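Local structure of putative fimbrium tip subunit Fim1C (Bacteroides ovatus, 4EPS) at residues 49-62 against 96-110. The protein is probably a component of the tip of fimbriae, the cell-surface filaments that mediate adhesion and biofilm formation. Residues are numbered along the deposited sequence; the frame is centred on the assembly and turned at random.
Sequences FAVKDGAILDEINN and SEMTGKTDLIGDDFF. With GOL (glycerol), chain B.
An aromatic cluster of Phe49, Phe109 and Phe110 ties the beta hairpin of 49-62 to the irregular loop 96-110 in the fimbrillin-like part of the chain. Phe109 drives its ring edge against one face of Phe49 in a T-shaped pair, planes at 70° and centroids 5.4 Å apart. On that same face Thr102 CG2 makes a CH-pi contact, 4.2 Å from the centroid of the Phe49 ring. Phe110 meets Phe49 obliquely, CE1 to CE1 at 3.9 Å. Chi1 at -175°, with CG anti to the backbone N, swings the Phe109 ring toward the hairpin, where CE1 meets Val51 CG2 at 3.7 Å. Selenomethionine Met98 brings CE to 4.0 Å from Phe49 CZ. A leucine in place of Phe49 has no flat face, and would probably leave Phe109 and Thr102 without their mate and open a gap. Leu104 CD2 packs on Val51 CG1 at 3.7 Å. No direct hydrogen bond joins the segments; a glycerol, probably from the crystallisation liquor, bridges Asn62 ND2 and Met98 N, while Asn62 OD1 is hydrogen-bonded to Tyr91 OH. Strand 87-92 pairs with strand 45-52 and backs the cluster, Tyr89 stacking on Phe109, while helix 111-115 follows directly and touches Met98 through Leu113.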
ATOM      1  N   PHE A  49      14.721  43.505  40.701  1.00 29.08           N
ATOM      2  CA  PHE A  49      14.802  44.004  42.080  1.00 29.17           C
ATOM      3  C   PHE A  49      16.138  43.638  42.719  1.00 33.81           C
ATOM      4  O   PHE A  49      16.639  42.526  42.512  1.00 32.12           O
ATOM      5  CB  PHE A  49      13.684  43.414  42.954  1.00 30.14           C
ATOM      6  CG  PHE A  49      12.279  43.827  42.597  1.00 31.41           C
ATOM      7  CD1 PHE A  49      11.535  43.097  41.671  1.00 31.99           C
ATOM      8  CD2 PHE A  49      11.662  44.895  43.254  1.00 33.77           C
ATOM      9  CE1 PHE A  49      10.223  43.466  41.360  1.00 32.79           C
ATOM     10  CE2 PHE A  49      10.345  45.256  42.951  1.00 36.20           C
ATOM     11  CZ  PHE A  49       9.635  44.547  42.002  1.00 34.04           C
ATOM     12  N   ALA A  50      16.683  44.545  43.540  1.00 31.13           N
ATOM     13  CA  ALA A  50      17.887  44.302  44.330  1.00 30.97           C
ATOM     14  C   ALA A  50      17.530  44.539  45.789  1.00 36.35           C
ATOM     15  O   ALA A  50      17.014  45.615  46.132  1.00 36.12           O
ATOM     16  CB  ALA A  50      19.026  45.218  43.893  1.00 31.75           C
ATOM     17  N   VAL A  51      17.746  43.525  46.633  1.00 32.23           N
ATOM     18  CA  VAL A  51      17.431  43.616  48.060  1.00 32.36           C
ATOM     19  C   VAL A  51      18.752  43.619  48.831  1.00 37.91           C
ATOM     20  O   VAL A  51      19.556  42.695  48.698  1.00 35.91           O
ATOM     21  CB  VAL A  51      16.467  42.483  48.491  1.00 35.60           C
ATOM     22  CG1 VAL A  51      16.201  42.502  49.991  1.00 35.71           C
ATOM     23  CG2 VAL A  51      15.150  42.574  47.718  1.00 35.22           C
ATOM     24  N   LYS A  52      18.963  44.667  49.636  1.00 36.40           N
ATOM     25  CA  LYS A  52      20.149  44.821  50.474  1.00 37.03           C
ATOM     26  C   LYS A  52      19.674  45.048  51.915  1.00 44.24           C
ATOM     27  O   LYS A  52      18.840  45.928  52.147  1.00 43.49           O
ATOM     28  CB  LYS A  52      20.999  45.999  49.962  1.00 39.08           C
ATOM     29  CG  LYS A  52      22.393  46.101  50.565  1.00 44.21           C
ATOM     30  CD  LYS A  52      22.850  47.551  50.619  1.00 52.80           C
ATOM     31  CE  LYS A  52      24.331  47.794  50.382  1.00 55.64           C
ATOM     32  NZ  LYS A  52      25.224  46.789  51.030  1.00 48.03           N
ATOM     33  N   ASP A  53      20.152  44.207  52.852  1.00 42.88           N
ATOM     34  CA  ASP A  53      19.855  44.252  54.295  1.00 44.45           C
ATOM     35  C   ASP A  53      18.336  44.359  54.598  1.00 49.67           C
ATOM     36  O   ASP A  53      17.925  45.160  55.438  1.00 50.24           O
ATOM     37  CB  ASP A  53      20.636  45.410  54.961  1.00 46.91           C
ATOM     38  CG  ASP A  53      22.151  45.290  54.822  1.00 58.63           C
ATOM     39  OD1 ASP A  53      22.707  44.235  55.220  1.00 60.24           O
ATOM     40  OD2 ASP A  53      22.780  46.253  54.329  1.00 62.40           O
ATOM     41  N   GLY A  54      17.533  43.555  53.899  1.00 45.03           N
ATOM     42  CA  GLY A  54      16.088  43.471  54.094  1.00 44.31           C
ATOM     43  C   GLY A  54      15.239  44.573  53.493  1.00 46.08           C
ATOM     44  O   GLY A  54      14.068  44.695  53.848  1.00 46.94           O
ATOM     45  N   ALA A  55      15.800  45.369  52.571  1.00 40.82           N
ATOM     46  CA  ALA A  55      15.066  46.440  51.888  1.00 39.89           C
ATOM     47  C   ALA A  55      15.423  46.490  50.403  1.00 41.47           C
ATOM     48  O   ALA A  55      16.586  46.297  50.041  1.00 39.06           O
ATOM     49  CB  ALA A  55      15.369  47.788  52.533  1.00 41.12           C
ATOM     50  N   ILE A  56      14.435  46.815  49.557  1.00 37.16           N
ATOM     51  CA  ILE A  56      14.653  46.991  48.126  1.00 36.77           C
ATOM     52  C   ILE A  56      15.437  48.291  47.912  1.00 42.93           C
ATOM     53  O   ILE A  56      15.088  49.321  48.497  1.00 43.99           O
ATOM     54  CB  ILE A  56      13.324  46.985  47.310  1.00 39.20           C
ATOM     55  CG1 ILE A  56      12.493  45.706  47.569  1.00 38.70           C
ATOM     56  CG2 ILE A  56      13.608  47.162  45.818  1.00 38.76           C
ATOM     57  CD1 ILE A  56      10.990  45.801  47.179  1.00 39.50           C
ATOM     58  N   LEU A  57      16.494  48.239  47.081  1.00 38.72           N
ATOM     59  CA  LEU A  57      17.297  49.401  46.711  1.00 39.15           C
ATOM     60  C   LEU A  57      16.468  50.305  45.822  1.00 45.09           C
ATOM     61  O   LEU A  57      15.859  49.827  44.858  1.00 43.73           O
ATOM     62  CB  LEU A  57      18.602  48.990  45.989  1.00 38.64           C
ATOM     63  CG  LEU A  57      19.710  48.326  46.812  1.00 42.94           C
ATOM     64  CD1 LEU A  57      20.893  47.999  45.924  1.00 43.07           C
ATOM     65  CD2 LEU A  57      20.197  49.243  47.956  1.00 47.18           C
ATOM     66  N   ASP A  58      16.406  51.608  46.164  1.00 43.07           N
ATOM     67  CA  ASP A  58      15.643  52.604  45.401  1.00 43.73           C
ATOM     68  C   ASP A  58      16.077  52.669  43.950  1.00 47.30           C
ATOM     69  O   ASP A  58      15.251  52.954  43.080  1.00 46.95           O
ATOM     70  CB  ASP A  58      15.799  54.006  46.022  1.00 46.92           C
ATOM     71  CG  ASP A  58      15.233  54.164  47.421  1.00 61.74           C
ATOM     72  OD1 ASP A  58      14.119  53.650  47.675  1.00 61.79           O
ATOM     73  OD2 ASP A  58      15.862  54.880  48.238  1.00 71.93           O
ATOM     74  N   GLU A  59      17.373  52.440  43.687  1.00 44.42           N
ATOM     75  CA  GLU A  59      17.919  52.496  42.335  1.00 44.79           C
ATOM     76  C   GLU A  59      17.540  51.247  41.499  1.00 44.29           C
ATOM     77  O   GLU A  59      17.602  51.341  40.282  1.00 45.14           O
ATOM     78  CB  GLU A  59      19.453  52.688  42.356  1.00 47.17           C
ATOM     79  CG  GLU A  59      20.240  51.525  42.951  1.00 63.28           C
ATOM     80  CD  GLU A  59      21.750  51.608  42.832  1.00 92.45           C
ATOM     81  OE1 GLU A  59      22.272  51.482  41.699  1.00 83.46           O
ATOM     82  OE2 GLU A  59      22.414  51.737  43.886  1.00 91.45           O
ATOM     83  N   ILE A  60      17.201  50.095  42.138  1.00 36.98           N
ATOM     84  CA  ILE A  60      16.857  48.819  41.450  1.00 34.70           C
ATOM     85  C   ILE A  60      15.551  48.258  42.056  1.00 35.50           C
ATOM     86  O   ILE A  60      15.543  47.270  42.800  1.00 33.18           O
ATOM     87  CB  ILE A  60      18.028  47.766  41.473  1.00 36.68           C
ATOM     88  CG1 ILE A  60      19.411  48.404  41.097  1.00 37.32           C
ATOM     89  CG2 ILE A  60      17.704  46.578  40.515  1.00 35.86           C
ATOM     90  CD1 ILE A  60      20.678  47.673  41.581  1.00 44.50           C
ATOM     91  N   ASN A  61      14.456  48.943  41.765  1.00 32.49           N
ATOM     92  CA  ASN A  61      13.140  48.626  42.288  1.00 32.62           C
ATOM     93  C   ASN A  61      12.186  48.518  41.122  1.00 35.75           C
ATOM     94  O   ASN A  61      11.755  49.538  40.583  1.00 35.49           O
ATOM     95  CB  ASN A  61      12.709  49.721  43.301  1.00 35.75           C
ATOM     96  CG  ASN A  61      11.454  49.408  44.083  1.00 51.30           C
ATOM     97  OD1 ASN A  61      10.673  48.521  43.742  1.00 41.44           O
ATOM     98  ND2 ASN A  61      11.238  50.132  45.165  1.00 43.53           N
ATOM     99  N   ASN A  62      11.911  47.267  40.673  1.00 31.92           N
ATOM    100  CA  ASN A  62      11.061  46.997  39.512  1.00 31.53           C
ATOM    101  C   ASN A  62      11.641  47.676  38.268  1.00 35.07           C
ATOM    102  O   ASN A  62      10.930  48.330  37.516  1.00 35.43           O
ATOM    103  CB  ASN A  62       9.592  47.412  39.752  1.00 33.00           C
ATOM    104  CG  ASN A  62       8.670  46.815  38.740  1.00 37.67           C
ATOM    105  OD1 ASN A  62       8.924  45.722  38.232  1.00 32.50           O
ATOM    106  ND2 ASN A  62       7.618  47.538  38.363  1.00 30.90           N
ATOM    107  N   SER A  96       4.067  47.511  35.375  1.00 37.80           N
ATOM    108  CA  SER A  96       4.326  48.903  35.776  1.00 39.71           C
ATOM    109  C   SER A  96       4.071  49.111  37.261  1.00 43.67           C
ATOM    110  O   SER A  96       4.804  49.868  37.906  1.00 43.83           O
ATOM    111  CB  SER A  96       3.448  49.871  34.985  1.00 44.46           C
ATOM    112  OG  SER A  96       3.979  50.087  33.689  1.00 56.91           O
ATOM    113  N   GLU A  97       3.049  48.421  37.812  1.00 40.13           N
ATOM    114  CA  GLU A  97       2.699  48.550  39.228  1.00 40.37           C
ATOM    115  C   GLU A  97       3.069  47.282  40.001  1.00 41.53           C
ATOM    116  O   GLU A  97       2.523  46.213  39.742  1.00 42.27           O
ATOM    117  CB  GLU A  97       1.193  48.891  39.388  1.00 42.56           C
ATOM    118  CG  GLU A  97       0.765  49.236  40.811  1.00 59.68           C
ATOM    119  CD  GLU A  97       1.365  50.501  41.398  1.00 88.08           C
ATOM    120  OE1 GLU A  97       2.466  50.422  41.988  1.00 79.10           O
ATOM    121  OE2 GLU A  97       0.728  51.573  41.276  1.00 91.94           O
HETATM  122  N   MSE A  98       3.991  47.410  40.959  1.00 34.82           N
HETATM  123  CA  MSE A  98       4.424  46.269  41.770  1.00 32.19           C
HETATM  124  C   MSE A  98       4.256  46.567  43.260  1.00 38.06           C
HETATM  125  O   MSE A  98       4.702  45.782  44.098  1.00 36.95           O
HETATM  126  CB  MSE A  98       5.868  45.861  41.431  1.00 32.01           C
HETATM  127  CG  MSE A  98       5.979  45.131  40.085  1.00 35.21           C
HETATM  128 SE   MSE A  98       5.084  43.409  40.128  0.75 38.21          SE
HETATM  129  CE  MSE A  98       6.376  42.424  41.248  1.00 33.70           C
ATOM    130  N   THR A  99       3.543  47.658  43.601  1.00 39.35           N
ATOM    131  CA  THR A  99       3.295  47.993  45.013  1.00 40.32           C
ATOM    132  C   THR A  99       2.503  46.850  45.662  1.00 43.15           C
ATOM    133  O   THR A  99       1.472  46.436  45.136  1.00 43.38           O
ATOM    134  CB  THR A  99       2.585  49.368  45.154  1.00 52.15           C
ATOM    135  OG1 THR A  99       3.374  50.367  44.495  1.00 54.07           O
ATOM    136  CG2 THR A  99       2.386  49.771  46.608  1.00 50.00           C
ATOM    137  N   GLY A 100       3.048  46.326  46.754  1.00 40.13           N
ATOM    138  CA  GLY A 100       2.462  45.233  47.516  1.00 39.89           C
ATOM    139  C   GLY A 100       2.550  43.880  46.842  1.00 42.08           C
ATOM    140  O   GLY A 100       1.954  42.917  47.334  1.00 42.14           O
ATOM    141  N   LYS A 101       3.323  43.768  45.734  1.00 35.27           N
ATOM    142  CA  LYS A 101       3.421  42.490  45.035  1.00 33.47           C
ATOM    143  C   LYS A 101       4.689  41.690  45.416  1.00 37.13           C
ATOM    144  O   LYS A 101       4.902  40.592  44.884  1.00 35.95           O
ATOM    145  CB  LYS A 101       3.332  42.693  43.508  1.00 34.69           C
ATOM    146  CG  LYS A 101       2.037  43.350  43.029  1.00 42.47           C
ATOM    147  CD  LYS A 101       0.813  42.549  43.415  1.00 53.84           C
ATOM    148  CE  LYS A 101      -0.431  42.937  42.657  1.00 61.55           C
ATOM    149  NZ  LYS A 101      -1.549  42.005  42.980  1.00 58.92           N
ATOM    150  N   THR A 102       5.506  42.215  46.351  1.00 34.58           N
ATOM    151  CA  THR A 102       6.727  41.537  46.805  1.00 34.68           C
ATOM    152  C   THR A 102       6.675  41.302  48.321  1.00 40.37           C
ATOM    153  O   THR A 102       5.954  42.007  49.024  1.00 40.18           O
ATOM    154  CB  THR A 102       7.986  42.313  46.387  1.00 41.42           C
ATOM    155  OG1 THR A 102       7.939  43.605  46.970  1.00 37.96           O
ATOM    156  CG2 THR A 102       8.128  42.436  44.857  1.00 35.88           C
ATOM    157  N   ASP A 103       7.424  40.299  48.810  1.00 37.41           N
ATOM    158  CA  ASP A 103       7.471  39.933  50.228  1.00 37.66           C
ATOM    159  C   ASP A 103       8.912  39.798  50.713  1.00 43.27           C
ATOM    160  O   ASP A 103       9.622  38.857  50.333  1.00 41.12           O
ATOM    161  CB  ASP A 103       6.700  38.622  50.460  1.00 39.35           C
ATOM    162  CG  ASP A 103       6.583  38.148  51.909  1.00 52.26           C
ATOM    163  OD1 ASP A 103       6.907  38.934  52.822  1.00 50.47           O
ATOM    164  OD2 ASP A 103       6.110  37.010  52.124  1.00 60.72           O
ATOM    165  N   LEU A 104       9.326  40.717  51.596  1.00 43.31           N
ATOM    166  CA  LEU A 104      10.676  40.721  52.169  1.00 44.77           C
ATOM    167  C   LEU A 104      10.786  39.835  53.423  1.00 52.03           C
ATOM    168  O   LEU A 104      11.891  39.417  53.765  1.00 51.40           O
ATOM    169  CB  LEU A 104      11.101  42.161  52.520  1.00 45.04           C
ATOM    170  CG  LEU A 104      11.245  43.134  51.350  1.00 49.22           C
ATOM    171  CD1 LEU A 104      11.168  44.580  51.840  1.00 49.50           C
ATOM    172  CD2 LEU A 104      12.539  42.897  50.594  1.00 50.12           C
ATOM    173  N   ILE A 105       9.656  39.549  54.098  1.00 51.73           N
ATOM    174  CA  ILE A 105       9.633  38.771  55.346  1.00 53.28           C
ATOM    175  C   ILE A 105       9.670  37.267  55.038  1.00 59.40           C
ATOM    176  O   ILE A 105      10.565  36.581  55.539  1.00 60.14           O
ATOM    177  CB  ILE A 105       8.439  39.188  56.263  1.00 57.22           C
ATOM    178  CG1 ILE A 105       8.654  40.616  56.824  1.00 58.27           C
ATOM    179  CG2 ILE A 105       8.214  38.196  57.424  1.00 58.19           C
ATOM    180  CD1 ILE A 105       7.843  41.718  56.132  1.00 66.70           C
ATOM    181  N   GLY A 106       8.738  36.788  54.207  1.00 55.38           N
ATOM    182  CA  GLY A 106       8.643  35.387  53.810  1.00 54.37           C
ATOM    183  C   GLY A 106       9.818  34.867  53.000  1.00 57.11           C
ATOM    184  O   GLY A 106      10.693  35.643  52.596  1.00 57.36           O
ATOM    185  N   ASP A 107       9.829  33.537  52.751  1.00 51.66           N
ATOM    186  CA  ASP A 107      10.913  32.889  52.008  0.50 50.58           C
ATOM    187  C   ASP A 107      10.656  32.910  50.478  1.00 52.00           C
ATOM    188  O   ASP A 107      11.503  32.442  49.702  1.00 52.09           O
ATOM    189  CB  ASP A 107      11.136  31.451  52.521  0.50 52.81           C
ATOM    190  CG  ASP A 107      11.417  31.363  54.015  0.50 64.32           C
ATOM    191  OD1 ASP A 107      12.448  31.922  54.463  0.50 64.49           O
ATOM    192  OD2 ASP A 107      10.604  30.742  54.737  0.50 70.34           O
ATOM    193  N   ASP A 108       9.518  33.491  50.041  1.00 42.94           N
ATOM    194  CA  ASP A 108       9.180  33.615  48.616  1.00 39.40           C
ATOM    195  C   ASP A 108       8.930  35.090  48.291  1.00 37.49           C
ATOM    196  O   ASP A 108       7.842  35.611  48.551  1.00 34.52           O
ATOM    197  CB  ASP A 108       7.967  32.724  48.263  1.00 40.70           C
ATOM    198  CG  ASP A 108       7.458  32.821  46.825  1.00 44.27           C
ATOM    199  OD1 ASP A 108       8.159  33.431  45.975  1.00 42.70           O
ATOM    200  OD2 ASP A 108       6.352  32.325  46.559  1.00 48.37           O
ATOM    201  N   PHE A 109       9.944  35.766  47.704  1.00 32.38           N
ATOM    202  CA  PHE A 109       9.860  37.200  47.396  1.00 31.22           C
ATOM    203  C   PHE A 109       8.661  37.577  46.507  1.00 33.26           C
ATOM    204  O   PHE A 109       8.144  38.679  46.649  1.00 32.96           O
ATOM    205  CB  PHE A 109      11.155  37.674  46.728  1.00 31.84           C
ATOM    206  CG  PHE A 109      11.272  39.161  46.459  1.00 32.23           C
ATOM    207  CD1 PHE A 109      11.566  40.052  47.489  1.00 34.14           C
ATOM    208  CD2 PHE A 109      11.162  39.660  45.165  1.00 32.29           C
ATOM    209  CE1 PHE A 109      11.706  41.420  47.237  1.00 35.28           C
ATOM    210  CE2 PHE A 109      11.338  41.025  44.905  1.00 35.02           C
ATOM    211  CZ  PHE A 109      11.613  41.899  45.943  1.00 34.26           C
ATOM    212  N   PHE A 110       8.256  36.703  45.562  1.00 29.35           N
ATOM    213  CA  PHE A 110       7.144  37.051  44.675  1.00 28.69           C
ATOM    214  C   PHE A 110       5.809  36.345  45.051  1.00 34.90           C
ATOM    215  O   PHE A 110       4.888  36.298  44.225  1.00 32.40           O
ATOM    216  CB  PHE A 110       7.515  36.734  43.218  1.00 28.75           C
ATOM    217  CG  PHE A 110       8.625  37.595  42.648  1.00 28.18           C
ATOM    218  CD1 PHE A 110       8.398  38.934  42.327  1.00 30.05           C
ATOM    219  CD2 PHE A 110       9.872  37.049  42.364  1.00 26.94           C
ATOM    220  CE1 PHE A 110       9.410  39.717  41.748  1.00 29.57           C
ATOM    221  CE2 PHE A 110      10.886  37.830  41.793  1.00 28.48           C
ATOM    222  CZ  PHE A 110      10.645  39.154  41.476  1.00 27.20           C
TER
HETATM  223  C1  GOL B 629       6.698  49.923  41.884  1.00 75.86           C
HETATM  224  O1  GOL B 629       5.334  49.810  41.505  1.00 74.58           O
HETATM  225  C2  GOL B 629       7.452  50.786  40.898  1.00 77.49           C
HETATM  226  O2  GOL B 629       7.454  50.151  39.614  1.00 76.77           O
HETATM  227  C3  GOL B 629       8.870  51.009  41.374  1.00 78.47           C
HETATM  228  O3  GOL B 629       9.624  51.770  40.435  1.00 78.61           O